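Local coordinates for flagellar biosynthesis protein FlaG (Helicobacter pylori, PDB 6JSX), which probably contributes to building the bacterial flagellum, folding as a three-stranded antiparallel sheet accompanied by two helices, at residues S11-N15 and N26-N30; Y3-L7 and S54-V58. One frame throughout, in Å; residues are numbered along the deposited sequence.

Contact 1. Residues S11-N15 and N26-N30; sequences SERLN and NFSYN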
loop_
_atom_site.group_PDB
_atom_site.type_symbol
_atom_site.label_atom_id
_atom_site.label_comp_id
_atom_site.label_asym_id
_atom_site.label_seq_id
_atom_site.Cartn_x
_atom_site.Cartn_y
_atom_site.Cartn_z
ATOM N N SER A 11 -7.802 0.458 7.738
ATOM C CA SER A 11 -8.273 -0.354 6.630
ATOM C C SER A 11 -9.455 0.304 5.923
ATOM O O SER A 11 -9.451 0.433 4.697
ATOM C CB SER A 11 -8.627 -1.771 7.092
ATOM O OG SER A 11 -7.461 -2.494 7.460
ATOM N N GLU A 12 -10.460 0.720 6.695
ATOM C CA GLU A 12 -11.625 1.407 6.132
ATOM C C GLU A 12 -11.208 2.622 5.300
ATOM O O GLU A 12 -11.722 2.846 4.197
ATOM C CB GLU A 12 -12.579 1.863 7.233
ATOM C CG GLU A 12 -13.237 0.762 8.005
ATOM C CD GLU A 12 -14.055 1.305 9.156
ATOM O OE1 GLU A 12 -14.341 2.527 9.162
ATOM O OE2 GLU A 12 -14.402 0.515 10.059
ATOM N N ARG A 13 -10.270 3.399 5.833
ATOM C CA ARG A 13 -9.813 4.600 5.159
ATOM C C ARG A 13 -9.068 4.247 3.880
ATOM O O ARG A 13 -9.317 4.827 2.825
ATOM C CB ARG A 13 -8.947 5.436 6.100
ATOM C CG ARG A 13 -9.693 5.896 7.354
ATOM C CD ARG A 13 -10.931 6.726 7.015
ATOM N NE ARG A 13 -11.885 6.742 8.119
ATOM C CZ ARG A 13 -13.156 6.362 8.023
ATOM N NH1 ARG A 13 -13.943 6.408 9.090
ATOM N NH2 ARG A 13 -13.645 5.942 6.864
ATOM N N LEU A 14 -8.167 3.279 3.979
ATOM C CA LEU A 14 -7.446 2.787 2.811
ATOM C C LEU A 14 -8.388 2.281 1.727
ATOM O O LEU A 14 -8.228 2.621 0.555
ATOM C CB LEU A 14 -6.439 1.702 3.208
ATOM C CG LEU A 14 -5.054 2.274 3.535
ATOM C CD1 LEU A 14 -4.083 1.216 4.023
ATOM C CD2 LEU A 14 -4.486 2.973 2.305
ATOM N N ASN A 15 -9.372 1.478 2.123
ATOM C CA ASN A 15 -10.330 0.926 1.177
ATOM C C ASN A 15 -11.168 2.015 0.503
ATOM O O ASN A 15 -11.439 1.936 -0.694
ATOM C CB ASN A 15 -11.227 -0.136 1.835
ATOM C CG ASN A 15 -10.495 -1.464 2.101
ATOM O OD1 ASN A 15 -9.625 -1.886 1.334
ATOM N ND2 ASN A 15 -10.861 -2.122 3.188
ATOM N N ASN A 26 -7.631 -4.565 -1.598
ATOM C CA ASN A 26 -8.385 -4.575 -0.346
ATOM C C ASN A 26 -7.546 -4.690 0.928
ATOM O O ASN A 26 -6.563 -5.420 0.985
ATOM C CB ASN A 26 -9.457 -5.667 -0.363
ATOM C CG ASN A 26 -10.415 -5.549 0.804
ATOM O OD1 ASN A 26 -10.346 -6.324 1.760
ATOM N ND2 ASN A 26 -11.306 -4.553 0.745
ATOM N N PHE A 27 -7.956 -3.968 1.959
ATOM C CA PHE A 27 -7.264 -4.017 3.236
ATOM C C PHE A 27 -8.245 -4.450 4.295
ATOM O O PHE A 27 -9.444 -4.197 4.182
ATOM C CB PHE A 27 -6.684 -2.640 3.584
ATOM C CG PHE A 27 -5.608 -2.185 2.631
ATOM C CD1 PHE A 27 -5.942 -1.507 1.455
ATOM C CD2 PHE A 27 -4.261 -2.459 2.893
ATOM C CE1 PHE A 27 -4.955 -1.098 0.556
ATOM C CE2 PHE A 27 -3.263 -2.050 1.997
ATOM C CZ PHE A 27 -3.616 -1.365 0.823
ATOM N N SER A 28 -7.735 -5.126 5.317
ATOM C CA SER A 28 -8.539 -5.458 6.488
ATOM C C SER A 28 -7.641 -5.903 7.618
ATOM O O SER A 28 -6.513 -6.336 7.384
ATOM C CB SER A 28 -9.507 -6.580 6.174
ATOM O OG SER A 28 -8.771 -7.668 5.697
ATOM N N TYR A 29 -8.144 -5.793 8.843
ATOM C CA TYR A 29 -7.462 -6.407 9.965
ATOM C C TYR A 29 -7.991 -7.818 10.173
ATOM O O TYR A 29 -9.194 -8.013 10.357
ATOM C CB TYR A 29 -7.659 -5.602 11.244
ATOM C CG TYR A 29 -6.902 -6.165 12.436
ATOM C CD1 TYR A 29 -5.531 -5.974 12.559
ATOM C CD2 TYR A 29 -7.554 -6.885 13.435
ATOM C CE1 TYR A 29 -4.825 -6.479 13.630
ATOM C CE2 TYR A 29 -6.857 -7.385 14.524
ATOM C CZ TYR A 29 -5.489 -7.176 14.620
ATOM O OH TYR A 29 -4.775 -7.668 15.702
ATOM N N ASN A 30 -7.103 -8.805 10.132
ATOM C CA ASN A 30 -7.483 -10.143 10.561
ATOM C C ASN A 30 -7.184 -10.329 12.053
ATOM O O ASN A 30 -6.037 -10.173 12.496
ATOM C CB ASN A 30 -6.767 -11.201 9.725
ATOM C CG ASN A 30 -7.381 -12.573 9.872
ATOM O OD1 ASN A 30 -7.682 -13.012 10.985
ATOM N ND2 ASN A 30 -7.582 -13.258 8.747
#
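N15 and F27 are joined by a side-chain amide that grips a single residue's backbone twice. The asparagine CB leaves the flank of the helix, and with CG turned beside its own backbone N (chi1 -74°) the amide swings across to the strand. CG passes 3.5 Å from N26 ND2. Beyond it the two tip atoms divide the work: F27 N donates to N15 OD1 over 2.7 Å, reaching the oxygen in the carbonyl plane on a lone pair, while N15 ND2 donates to F27 O, also at 2.7 Å, along a fairly straight path (N-H...O 162°). This second donor is tilted 25° from the plane of the peptide carbonyl it meets. Two bonds to the same residue fix the rotation of the amide and occupy F27 backbone groups that an added strand could otherwise use. The N26 amide lies nearly parallel to that of N15, with N26 ND2 displaced to one side of its plane; the two make no hydrogen bond.

OD1 has a second role, lying in plane at the edge of the F27 ring, 3.7 Å from CD1. One face of the same ring takes a CH-pi contact from L14 CD1, which sits over the centre at 3.8 Å from the centroid, while L14 CB touches F27 CD1. One turn back along the helix, S11 OG rests 3.3 Å from S28 CA, its hydrogen bond going to L7 O in its own helix.

The helical segment 11-15 runs antiparallel to strand segment 26-30, their axes 7.2 Å apart at closest approach. N26 and S28 join strand 26-30 to strand 35-41 through their backbones, and S11 reaches L36, so the helix packs against both strands; F27 also packs on L36, V38 and M18, and L14 reaches M64 of the second subunit.

Contact 2. Residues Y3-L7 and S54-V58; sequences YKPKL and SKEAV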
loop_
_atom_site.group_PDB
_atom_site.type_symbol
_atom_site.label_atom_id
_atom_site.label_comp_id
_atom_site.label_asym_id
_atom_site.label_seq_id
_atom_site.Cartn_x
_atom_site.Cartn_y
_atom_site.Cartn_z
ATOM N N TYR A 3 -3.610 -3.087 18.778
ATOM C CA TYR A 3 -3.364 -2.905 17.348
ATOM C C TYR A 3 -4.622 -3.069 16.479
ATOM O O TYR A 3 -4.637 -2.671 15.300
ATOM C CB TYR A 3 -2.305 -3.921 16.884
ATOM C CG TYR A 3 -0.903 -3.695 17.420
ATOM C CD1 TYR A 3 -0.169 -2.582 17.039
ATOM C CD2 TYR A 3 -0.306 -4.603 18.286
ATOM C CE1 TYR A 3 1.118 -2.368 17.510
ATOM C CE2 TYR A 3 0.987 -4.395 18.770
ATOM C CZ TYR A 3 1.692 -3.271 18.374
ATOM O OH TYR A 3 2.969 -3.036 18.835
ATOM N N LYS A 4 -5.661 -3.673 17.055
ATOM C CA LYS A 4 -6.890 -3.977 16.320
ATOM C C LYS A 4 -7.686 -2.734 15.889
ATOM O O LYS A 4 -7.855 -2.527 14.684
ATOM C CB LYS A 4 -7.755 -4.985 17.090
ATOM C CG LYS A 4 -9.095 -5.320 16.455
ATOM C CD LYS A 4 -9.900 -6.244 17.371
ATOM C CE LYS A 4 -11.259 -6.627 16.785
ATOM N NZ LYS A 4 -12.144 -7.255 17.822
ATOM N N PRO A 5 -8.152 -1.891 16.854
ATOM C CA PRO A 5 -8.953 -0.720 16.469
ATOM C C PRO A 5 -8.308 0.140 15.385
ATOM O O PRO A 5 -8.984 0.555 14.447
ATOM C CB PRO A 5 -9.034 0.088 17.771
ATOM C CG PRO A 5 -8.891 -0.899 18.832
ATOM C CD PRO A 5 -7.951 -1.940 18.317
ATOM N N LYS A 6 -7.012 0.388 15.508
ATOM C CA LYS A 6 -6.340 1.313 14.606
ATOM C C LYS A 6 -6.082 0.755 13.217
ATOM O O LYS A 6 -6.186 1.488 12.228
ATOM C CB LYS A 6 -5.044 1.826 15.223
ATOM C CG LYS A 6 -5.299 2.656 16.440
ATOM C CD LYS A 6 -4.054 3.387 16.917
ATOM C CE LYS A 6 -4.348 4.112 18.236
ATOM N NZ LYS A 6 -5.800 4.484 18.319
ATOM N N LEU A 7 -5.735 -0.527 13.135
ATOM C CA LEU A 7 -5.524 -1.149 11.829
ATOM C C LEU A 7 -6.867 -1.398 11.145
ATOM O O LEU A 7 -6.948 -1.417 9.912
ATOM C CB LEU A 7 -4.685 -2.432 11.934
ATOM C CG LEU A 7 -3.196 -2.195 12.232
ATOM C CD1 LEU A 7 -2.411 -3.494 12.327
ATOM C CD2 LEU A 7 -2.562 -1.230 11.218
ATOM N N SER A 54 0.519 -7.422 12.934
ATOM C CA SER A 54 0.167 -6.151 13.580
ATOM C C SER A 54 1.336 -5.202 13.803
ATOM O O SER A 54 1.312 -4.059 13.353
ATOM C CB SER A 54 -0.529 -6.406 14.924
ATOM O OG SER A 54 -1.885 -6.785 14.770
ATOM N N LYS A 55 2.358 -5.682 14.493
ATOM C CA LYS A 55 3.457 -4.823 14.910
ATOM C C LYS A 55 4.276 -4.311 13.733
ATOM O O LYS A 55 4.619 -3.137 13.674
ATOM C CB LYS A 55 4.347 -5.563 15.913
ATOM C CG LYS A 55 5.453 -4.724 16.527
ATOM C CD LYS A 55 5.959 -5.354 17.810
ATOM C CE LYS A 55 7.297 -4.764 18.233
ATOM N NZ LYS A 55 7.865 -5.450 19.444
ATOM N N GLU A 56 4.578 -5.184 12.785
ATOM C CA GLU A 56 5.360 -4.776 11.628
ATOM C C GLU A 56 4.580 -3.778 10.761
ATOM O O GLU A 56 5.169 -2.935 10.086
ATOM C CB GLU A 56 5.806 -6.006 10.820
ATOM C CG GLU A 56 6.805 -6.908 11.560
ATOM C CD GLU A 56 7.130 -8.191 10.795
ATOM O OE1 GLU A 56 6.254 -8.674 10.049
ATOM O OE2 GLU A 56 8.260 -8.718 10.928
ATOM N N ALA A 57 3.252 -3.868 10.814
ATOM C CA ALA A 57 2.375 -3.020 10.015
ATOM C C ALA A 57 2.323 -1.600 10.551
ATOM O O ALA A 57 2.283 -0.627 9.788
ATOM C CB ALA A 57 0.975 -3.615 9.974
ATOM N N VAL A 58 2.315 -1.476 11.871
ATOM C CA VAL A 58 2.250 -0.161 12.488
ATOM C C VAL A 58 3.566 0.604 12.303
ATOM O O VAL A 58 3.563 1.808 12.024
ATOM C CB VAL A 58 1.860 -0.270 13.966
ATOM C CG1 VAL A 58 1.783 1.116 14.598
ATOM C CG2 VAL A 58 0.529 -1.000 14.092
#
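Y3 lays its ring against the first turn of helix 54-72, so that S54, K55 and V58 each meet a different part of it. The CB of Y3 is directed at that helix. Near the base of the side chain, Y3 CB and S54 CB approach to 3.6 Å, and the serine methylene continues along to CG and CD2. Farther out, one face looks onto the backbone of K55, whose CA stands 4.1 Å above the plane, offset toward the rim. At the tip, OH crosses the aliphatic part of the lysine, 3.8 Å from K55 CG; the rest of that extended chain leads away. V58 CG2 approaches the ring obliquely at CD1, with CE1 only slightly more distant.

One turn along helix 4-21, L7 brings its two methyls to different neighbours. With CD1 anti to CA (chi2 180°), that branch is carried forward to the other helix, lying 3.9 Å from S54 O and 4.1 Å from A57 CB. The second branch, CD2, comes within 4.2 Å of V58 CG2. The valine methyl is therefore shared between the tyrosine ring and the leucine, and links the two halves of the contact. V58 also packs on F72 of the second subunit.

No hydrogen bond spans the two segments, which meet through methyls, methylenes and an aromatic ring. S54 is engaged otherwise: its O accepts V58 N within the helical turn, and its OG makes a probable hydrogen bond to Y29 OH. Cohesion across the two helix beginnings thus rests on shape and on burial of apolar surface, as in a small hydrophobic core, while the hydroxyl of S54 finds its partner in Y29 of strand 26-30.

From the N terminus, the chain enters helix 4-21, whose first residues belong to contact 2 and whose middle belongs to contact 1. Contact 1 closes the shorter loop, from this helix through the following turn to strand 26-30. The chain then continues through strands 35-41 and 47-53 before helix 54-72 returns to residues 3-7, so contact 2 closes a longer loop with contact 1 nested inside. Helix 4-21 is common to both, fastened to the sheet in one and to the C-terminal helix in the other. Y29 joins the two contacts through its packing on K4 and L7. Both contacts also touch the second subunit.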